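Local coordinates for MATE family efflux transporter (Vibrio cholerae, PDB 6IDP), which probably exports drugs and other toxic compounds from the cell as a MATE-family efflux transporter, with conformational changes that depend on protons, at residues Met21-Gly24 / Val25-Leu28; Ala282-Ala285 / Met286-Leu290. One frame throughout, in Å; residues are numbered along the deposited sequence.

Interaction 1 of 2, residues Met21-Gly24 / Val25-Leu28; sequences MLFG and VLSL
The ring of Phe23 and the CD1 methyl of Leu26 approach each other obliquely, CD1 of Phe23 lying 4.4 Å from CD1 of Leu26, while the ring of Trp19, one turn earlier, stands edge-to-face with Phe23. A peptide carbonyl is the second flat group that matters here. Both donors to Gly24 O come from the same face of its plane: the hydroxyl OG of Ser27 at 2.7 Å, tilted 34° from that plane, and the backbone N of Leu28 at 3.0 Å. Ser27 can make its bond because OG sits between its own backbone N and carbonyl carbon (chi1 66°), which turns the hydroxyl back along the helix; a weak bond links the same OG to Met167 O.

Leu22 and Leu26 lie side by side and point the same way, with CG of Leu22 3.9 Å from CD1 of Leu26. The latter side chain also folds over the preceding turn, its CG resting 3.3 Å from Leu22 O. Val25 does something similar with one branch: CG2, beside the backbone N, comes within 3.2 Å of Met21 O. Underneath run the ordinary i to i+4 bonds, Leu26 N to Leu22 O being 2.9 Å long and fairly straight at 162°. Met21 and Ser27 meet helix 161-184, while Leu22 and Val25 meet Val281 of helix 281-299; bound monoolein lipid touches Leu22 and Phe23. The pattern is that of a regular transmembrane alpha-helix, here the first of the MATE fold, with a serine hydroxyl bonded to the carbonyl three residues back.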
loop_
_atom_site.group_PDB
_atom_site.type_symbol
_atom_site.label_atom_id
_atom_site.label_comp_id
_atom_site.label_asym_id
_atom_site.label_seq_id
_atom_site.Cartn_x
_atom_site.Cartn_y
_atom_site.Cartn_z
ATOM N N MET A 21 12.836 2.300 -2.291
ATOM C CA MET A 21 11.431 1.921 -2.213
ATOM C C MET A 21 10.634 2.644 -3.290
ATOM O O MET A 21 9.639 2.127 -3.789
ATOM C CB MET A 21 10.856 2.223 -0.826
ATOM C CG MET A 21 11.449 1.372 0.290
ATOM S SD MET A 21 11.483 -0.392 -0.092
ATOM C CE MET A 21 9.742 -0.755 -0.283
ATOM N N LEU A 22 11.084 3.844 -3.644
ATOM C CA LEU A 22 10.491 4.587 -4.748
ATOM C C LEU A 22 10.662 3.822 -6.054
ATOM O O LEU A 22 9.700 3.623 -6.797
ATOM C CB LEU A 22 11.121 5.977 -4.864
ATOM C CG LEU A 22 10.613 6.849 -6.014
ATOM C CD1 LEU A 22 9.131 7.137 -5.846
ATOM C CD2 LEU A 22 11.410 8.142 -6.104
ATOM N N PHE A 23 11.890 3.391 -6.322
ATOM C CA PHE A 23 12.199 2.662 -7.549
ATOM C C PHE A 23 11.504 1.307 -7.566
ATOM O O PHE A 23 11.072 0.839 -8.617
ATOM C CB PHE A 23 13.712 2.476 -7.713
ATOM C CG PHE A 23 14.435 3.711 -8.177
ATOM C CD1 PHE A 23 13.785 4.934 -8.253
ATOM C CD2 PHE A 23 15.768 3.645 -8.550
ATOM C CE1 PHE A 23 14.456 6.068 -8.681
ATOM C CE2 PHE A 23 16.442 4.775 -8.983
ATOM C CZ PHE A 23 15.784 5.987 -9.048
ATOM N N GLY A 24 11.402 0.684 -6.396
ATOM C CA GLY A 24 10.718 -0.588 -6.267
ATOM C C GLY A 24 9.258 -0.483 -6.667
ATOM O O GLY A 24 8.764 -1.283 -7.461
ATOM N N VAL A 25 8.572 0.509 -6.113
ATOM C CA VAL A 25 7.168 0.749 -6.424
ATOM C C VAL A 25 6.984 1.132 -7.894
ATOM O O VAL A 25 6.079 0.636 -8.563
ATOM C CB VAL A 25 6.580 1.851 -5.519
ATOM C CG1 VAL A 25 5.186 2.249 -5.982
ATOM C CG2 VAL A 25 6.545 1.380 -4.079
ATOM N N LEU A 26 7.859 2.005 -8.391
ATOM C CA LEU A 26 7.817 2.445 -9.784
ATOM C C LEU A 26 8.031 1.297 -10.767
ATOM O O LEU A 26 7.345 1.210 -11.786
ATOM C CB LEU A 26 8.865 3.532 -10.030
ATOM C CG LEU A 26 8.524 4.939 -9.541
ATOM C CD1 LEU A 26 9.725 5.858 -9.678
ATOM C CD2 LEU A 26 7.338 5.495 -10.309
ATOM N N SER A 27 8.990 0.428 -10.465
ATOM C CA SER A 27 9.247 -0.735 -11.304
ATOM C C SER A 27 8.034 -1.657 -11.286
ATOM O O SER A 27 7.662 -2.237 -12.306
ATOM C CB SER A 27 10.495 -1.484 -10.831
ATOM O OG SER A 27 10.294 -2.054 -9.550
ATOM N N LEU A 28 7.419 -1.768 -10.112
ATOM C CA LEU A 28 6.223 -2.576 -9.926
ATOM C C LEU A 28 5.059 -2.079 -10.784
ATOM O O LEU A 28 4.401 -2.864 -11.468
ATOM C CB LEU A 28 5.827 -2.587 -8.446
ATOM C CG LEU A 28 4.530 -3.287 -8.050
ATOM C CD1 LEU A 28 4.525 -4.714 -8.560
ATOM C CD2 LEU A 28 4.351 -3.254 -6.539
#

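Interaction 2 of 2, residues Ala282-Ala285 / Met286-Leu290; sequences AVLA and MTMSL
Thr287 and Leu284 make the short polar contact here: OG1 of Thr287 donates to Leu284 O at 2.6 Å. With chi1 at 60° the hydroxyl faces back down the helix, a common way for a helix to satisfy a threonine hydroxyl. Backbone bonds start in the i to i+4 pattern, as from Met286 N to Ala282 O, and then shift. Met288 N bonds to Ala285 O at 3.1 Å from above the carbonyl plane, 60° out of it, while Ser289 N reaches the same oxygen only weakly. For one step the bonding slips to i to i+3, and Leu290 N, bonded to Met286 O, is back in the i to i+4 pattern. Arg155 NE bonds to Met288 O in this irregular turn.

The apolar contact is Met288, bent at its end, with CE 3.9 Å from CD1 of Leu284. Other methyls pack on carbonyls by van der Waals contact: CG2 of Thr287 lies 3.4 Å from Val283 O, CE of Met288 3.6 Å from Leu284 O, and CE of Met286 3.6 Å from Ala282 O.

Helix 5-39 receives Ala285 and Met288, and its Thr18 hydroxyl bonds to Ser289 OG; helix 303-330 packs on Ala282 and Met286, and helix 360-375 takes Thr287 and Leu290.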
loop_
_atom_site.group_PDB
_atom_site.type_symbol
_atom_site.label_atom_id
_atom_site.label_comp_id
_atom_site.label_asym_id
_atom_site.label_seq_id
_atom_site.Cartn_x
_atom_site.Cartn_y
_atom_site.Cartn_z
ATOM N N ALA A 282 6.041 9.148 -3.973
ATOM C CA ALA A 282 7.164 9.400 -3.073
ATOM C C ALA A 282 6.715 9.303 -1.621
ATOM O O ALA A 282 7.464 8.832 -0.760
ATOM C CB ALA A 282 7.782 10.758 -3.346
ATOM N N VAL A 283 5.494 9.756 -1.349
ATOM C CA VAL A 283 4.937 9.652 -0.010
ATOM C C VAL A 283 4.705 8.180 0.317
ATOM O O VAL A 283 4.998 7.722 1.426
ATOM C CB VAL A 283 3.625 10.443 0.128
ATOM C CG1 VAL A 283 3.070 10.313 1.536
ATOM C CG2 VAL A 283 3.853 11.906 -0.214
ATOM N N LEU A 284 4.200 7.441 -0.669
ATOM C CA LEU A 284 3.972 6.008 -0.533
ATOM C C LEU A 284 5.268 5.275 -0.178
ATOM O O LEU A 284 5.287 4.430 0.719
ATOM C CB LEU A 284 3.372 5.445 -1.822
ATOM C CG LEU A 284 2.580 4.137 -1.743
ATOM C CD1 LEU A 284 3.478 2.911 -1.891
ATOM C CD2 LEU A 284 1.765 4.070 -0.453
ATOM N N ALA A 285 6.347 5.607 -0.878
ATOM C CA ALA A 285 7.656 5.026 -0.598
ATOM C C ALA A 285 8.098 5.324 0.832
ATOM O O ALA A 285 8.702 4.480 1.495
ATOM C CB ALA A 285 8.691 5.547 -1.589
ATOM N N MET A 286 7.781 6.526 1.303
ATOM C CA MET A 286 8.188 6.972 2.634
ATOM C C MET A 286 7.456 6.208 3.739
ATOM O O MET A 286 7.992 6.027 4.829
ATOM C CB MET A 286 7.949 8.477 2.788
ATOM C CG MET A 286 8.952 9.182 3.691
ATOM S SD MET A 286 8.920 10.981 3.508
ATOM C CE MET A 286 8.489 11.122 1.776
ATOM N N THR A 287 6.239 5.754 3.457
ATOM C CA THR A 287 5.470 4.999 4.444
ATOM C C THR A 287 6.015 3.584 4.620
ATOM O O THR A 287 5.542 2.830 5.469
ATOM C CB THR A 287 3.977 4.914 4.070
ATOM O OG1 THR A 287 3.833 4.256 2.807
ATOM C CG2 THR A 287 3.366 6.303 3.996
ATOM N N MET A 288 7.003 3.227 3.808
ATOM C CA MET A 288 7.671 1.941 3.942
ATOM C C MET A 288 9.099 2.095 4.466
ATOM O O MET A 288 9.667 1.156 5.019
ATOM C CB MET A 288 7.675 1.203 2.604
ATOM C CG MET A 288 6.304 0.708 2.182
ATOM S SD MET A 288 6.317 -0.072 0.560
ATOM C CE MET A 288 6.699 1.335 -0.477
ATOM N N SER A 289 9.673 3.281 4.294
ATOM C CA SER A 289 11.053 3.519 4.713
ATOM C C SER A 289 11.130 4.171 6.091
ATOM O O SER A 289 12.029 3.878 6.876
ATOM C CB SER A 289 11.782 4.384 3.683
ATOM O OG SER A 289 11.114 5.617 3.482
ATOM N N LEU A 290 10.179 5.052 6.379
ATOM C CA LEU A 290 10.164 5.794 7.635
ATOM C C LEU A 290 9.827 4.957 8.888
ATOM O O LEU A 290 10.486 5.119 9.915
ATOM C CB LEU A 290 9.191 6.974 7.525
ATOM C CG LEU A 290 9.106 7.949 8.698
ATOM C CD1 LEU A 290 10.476 8.523 9.007
ATOM C CD2 LEU A 290 8.111 9.058 8.387
#

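How the interactions relate
From the N terminus, interaction 1 comes first, on helix 5-39 in the first MatE family region, and interaction 2 follows much later, on helix 281-299 in the second. Each spans adjoining turns of a single helix, so neither closes a long loop; they lie in series, without nesting or crossing. In space they meet, with centres about 11 Å apart. Met21 CE lies 3.6 Å from Met288 SD, Val25 CG2 is equally close to Met288 CE, and Ala285 CB packs against Leu22 N. This van der Waals packing joins helices from the two MatE family regions at a buried interface.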